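Local coordinates for protein P450 epoxidase (Sorangium cellulosum, PDB 1Q5D) that belongs to the cytochrome P450 family of haem proteins and binds haem and EPB in adjoining pockets, at residues L301-V306 against M325-I330. Residues are numbered along the deposited sequence; the frame is centred on the assembly and turned at random.
Sequences LRIGTV and MVFLLI. With EPB (7,11-dihydroxy-8,8,10,12,16-pentamethyl-3-[1-methyl-2-(2-methyl-thiazol-4-yl)vinyl]-4,17-dioxabicyclo[14.1.0]heptadecane-5,9-dione), chain C.
The ring of Phe327 is clamped between Val306 and Ile303. Val306 CG1 sits 3.4 Å from the ring centroid of Phe327, almost on the ring normal. On the opposite face Ile303 CG2 lies 3.9 Å from the Phe327 centroid and farther off centre. Both are CH-pi contacts. Val306 CG1 is anti to its carbonyl carbon (chi1 -65°), which carries the methyl over the neighbouring ring. Met325 SD packs on the same methyl. Gly304 O lies at the ring edge, in plane.

The ring and Val306 belong to two antiparallel strands, 325-329 and 304-309. Thr305 and Leu328 form a hydrogen-bonded pair. The bond from Leu328 N to Thr305 O is short, at 2.9 Å, and nearly straight (174°). The return bond from Thr305 N to Leu328 O is weak, at 3.5 Å. CA-H...O contacts supplement these bonds, including Gly304 CA to Leu328 O at 3.3 Å. Ile330 N makes a weak bond to Ile303 O as the second segment turns into helix 330-333.

The same strand meets the ligands. Gly304 O accepts a hydrogen bond from EPB O10 at 2.9 Å. With chi1 at -175°, Thr305 places OG1 against EPB C8, and its hydrogen bond goes to O1A of the haem. The Phe327 ring and Val306 CG1 also come near EPB C28, so the clamp lines the pocket. Leu301 CD2 packs against EPB C51, while its CD1 methyl meets Ile330 CG1.

Further out, strand 49-52 flanks 325-329 in the mixed sheet, and Leu328 and Ile330 pack on helix 55-62. Arg302 turns away to bond backbone oxygens of Pro19, Gly398 and His400. One straight and two weak bonds join 301-306 to 325-330, consistent with holding a strand whose Gly304 carbonyl binds EPB and Thr305 hydroxyl the haem.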
loop_
_atom_site.group_PDB
_atom_site.type_symbol
_atom_site.label_atom_id
_atom_site.label_comp_id
_atom_site.label_asym_id
_atom_site.label_seq_id
_atom_site.Cartn_x
_atom_site.Cartn_y
_atom_site.Cartn_z
ATOM N N LEU A 301 4.709 -5.127 3.555
ATOM C CA LEU A 301 4.202 -4.715 4.862
ATOM C C LEU A 301 5.132 -5.207 5.968
ATOM O O LEU A 301 5.539 -6.367 5.967
ATOM C CB LEU A 301 2.796 -5.247 5.119
ATOM C CG LEU A 301 1.702 -4.647 4.227
ATOM C CD1 LEU A 301 0.311 -5.227 4.519
ATOM C CD2 LEU A 301 1.719 -3.123 4.435
ATOM N N ARG A 302 5.463 -4.308 6.893
ATOM C CA ARG A 302 6.313 -4.636 8.059
ATOM C C ARG A 302 5.622 -5.624 8.980
ATOM O O ARG A 302 6.213 -6.618 9.428
ATOM C CB ARG A 302 6.594 -3.354 8.853
ATOM C CG ARG A 302 7.557 -3.542 10.047
ATOM C CD ARG A 302 7.981 -2.215 10.685
ATOM N NE ARG A 302 8.727 -1.413 9.733
ATOM C CZ ARG A 302 10.044 -1.478 9.557
ATOM N NH1 ARG A 302 10.794 -2.297 10.297
ATOM N NH2 ARG A 302 10.614 -0.704 8.643
ATOM N N ILE A 303 4.373 -5.331 9.307
ATOM C CA ILE A 303 3.581 -6.218 10.147
ATOM C C ILE A 303 2.347 -6.711 9.369
ATOM O O ILE A 303 2.219 -7.903 9.084
ATOM C CB ILE A 303 3.171 -5.507 11.464
ATOM C CG1 ILE A 303 4.404 -4.856 12.118
ATOM C CG2 ILE A 303 2.511 -6.497 12.430
ATOM C CD1 ILE A 303 4.201 -3.406 12.507
ATOM N N GLY A 304 1.443 -5.801 9.028
ATOM C CA GLY A 304 0.271 -6.154 8.247
ATOM C C GLY A 304 -0.846 -5.150 8.369
ATOM O O GLY A 304 -0.625 -3.939 8.310
ATOM N N THR A 305 -2.063 -5.639 8.537
ATOM C CA THR A 305 -3.179 -4.748 8.711
ATOM C C THR A 305 -3.904 -5.105 9.994
ATOM O O THR A 305 -3.596 -6.128 10.607
ATOM C CB THR A 305 -4.107 -4.734 7.483
ATOM O OG1 THR A 305 -5.111 -3.738 7.681
ATOM C CG2 THR A 305 -4.899 -6.045 7.369
ATOM N N VAL A 306 -4.826 -4.249 10.416
ATOM C CA VAL A 306 -5.472 -4.424 11.716
ATOM C C VAL A 306 -6.980 -4.609 11.638
ATOM O O VAL A 306 -7.641 -4.146 10.695
ATOM C CB VAL A 306 -5.194 -3.234 12.672
ATOM C CG1 VAL A 306 -3.727 -3.167 13.000
ATOM C CG2 VAL A 306 -5.651 -1.930 12.056
ATOM N N MET A 325 -7.283 -4.835 19.674
ATOM C CA MET A 325 -6.752 -4.807 18.321
ATOM C C MET A 325 -6.135 -6.150 17.928
ATOM O O MET A 325 -5.547 -6.870 18.752
ATOM C CB MET A 325 -5.726 -3.660 18.168
ATOM C CG MET A 325 -5.204 -3.475 16.740
ATOM S SD MET A 325 -4.475 -1.834 16.453
ATOM C CE MET A 325 -2.986 -2.033 17.293
ATOM N N VAL A 326 -6.281 -6.497 16.658
ATOM C CA VAL A 326 -5.642 -7.688 16.140
ATOM C C VAL A 326 -4.884 -7.365 14.857
ATOM O O VAL A 326 -5.461 -6.797 13.926
ATOM C CB VAL A 326 -6.692 -8.787 15.833
ATOM C CG1 VAL A 326 -6.004 -10.075 15.477
ATOM C CG2 VAL A 326 -7.653 -8.977 17.032
ATOM N N PHE A 327 -3.601 -7.717 14.828
ATOM C CA PHE A 327 -2.762 -7.588 13.649
ATOM C C PHE A 327 -2.728 -8.883 12.845
ATOM O O PHE A 327 -2.488 -9.961 13.386
ATOM C CB PHE A 327 -1.334 -7.230 14.050
ATOM C CG PHE A 327 -0.963 -5.793 13.796
ATOM C CD1 PHE A 327 -0.821 -4.903 14.861
ATOM C CD2 PHE A 327 -0.715 -5.337 12.503
ATOM C CE1 PHE A 327 -0.450 -3.568 14.629
ATOM C CE2 PHE A 327 -0.346 -4.010 12.268
ATOM C CZ PHE A 327 -0.212 -3.127 13.339
ATOM N N LEU A 328 -2.980 -8.761 11.551
ATOM C CA LEU A 328 -2.877 -9.868 10.615
ATOM C C LEU A 328 -1.472 -9.817 10.075
ATOM O O LEU A 328 -1.139 -8.872 9.371
ATOM C CB LEU A 328 -3.879 -9.648 9.472
ATOM C CG LEU A 328 -5.330 -10.025 9.764
ATOM C CD1 LEU A 328 -5.796 -9.633 11.154
ATOM C CD2 LEU A 328 -6.296 -9.490 8.710
ATOM N N LEU A 329 -0.630 -10.792 10.430
ATOM C CA LEU A 329 0.787 -10.775 10.036
ATOM C C LEU A 329 0.983 -11.222 8.588
ATOM O O LEU A 329 1.369 -12.360 8.329
ATOM C CB LEU A 329 1.651 -11.618 10.995
ATOM C CG LEU A 329 3.174 -11.480 10.927
ATOM C CD1 LEU A 329 3.660 -10.010 11.073
ATOM C CD2 LEU A 329 3.880 -12.384 11.974
ATOM N N ILE A 330 0.762 -10.294 7.653
ATOM C CA ILE A 330 0.721 -10.619 6.227
ATOM C C ILE A 330 1.950 -11.291 5.639
ATOM O O ILE A 330 1.807 -12.278 4.932
ATOM C CB ILE A 330 0.331 -9.376 5.372
ATOM C CG1 ILE A 330 -1.022 -8.799 5.804
ATOM C CG2 ILE A 330 0.367 -9.706 3.890
ATOM C CD1 ILE A 330 -2.171 -9.755 5.778
HETATM O O16 EPB C . -0.023 3.412 4.395
HETATM C C51 EPB C . -0.543 -1.210 3.140
HETATM O O41 EPB C . -2.428 -0.179 1.529
HETATM C C5 EPB C . -1.832 -0.580 2.755
HETATM C C4 EPB C . -2.169 0.958 2.362
HETATM C C16 EPB C . -0.800 3.000 5.173
HETATM O O1 EPB C . -2.141 2.746 4.930
HETATM C C2 EPB C . -2.813 3.033 3.569
HETATM C C3 EPB C . -3.276 1.651 2.958
HETATM C C20 EPB C . -4.025 3.958 3.993
HETATM C C21 EPB C . -3.546 5.337 4.421
HETATM C C22 EPB C . -5.327 3.551 3.954
HETATM C C23 EPB C . -6.580 4.207 4.330
HETATM N N26 EPB C . -6.587 5.073 5.410
HETATM C C25 EPB C . -7.830 5.572 5.632
HETATM C C27 EPB C . -8.030 6.537 6.734
HETATM C C24 EPB C . -7.789 4.022 3.772
HETATM S S1 EPB C . -8.972 4.968 4.570
HETATM C C15 EPB C . -0.365 2.687 6.628
HETATM C C14 EPB C . -1.369 3.173 7.768
HETATM O O14 EPB C . -1.562 4.545 7.467
HETATM C C13 EPB C . -0.933 2.856 9.304
HETATM C C29 EPB C . 0.399 3.627 9.607
HETATM C C30 EPB C . -1.965 3.439 10.266
HETATM C C12 EPB C . -0.657 1.266 9.545
HETATM O O12 EPB C . 0.486 0.852 9.920
HETATM C C11 EPB C . -1.725 0.121 9.342
HETATM C C28 EPB C . -1.650 -0.719 10.640
HETATM C C10 EPB C . -1.603 -0.362 7.927
HETATM O O10 EPB C . -0.379 -1.145 7.768
HETATM C C9 EPB C . -2.833 -1.205 7.654
HETATM C C91 EPB C . -4.017 -0.363 7.730
HETATM C C8 EPB C . -2.954 -1.727 6.264
HETATM C C7 EPB C . -1.854 -1.236 5.237
HETATM C C6 EPB C . -2.822 -0.595 4.106
#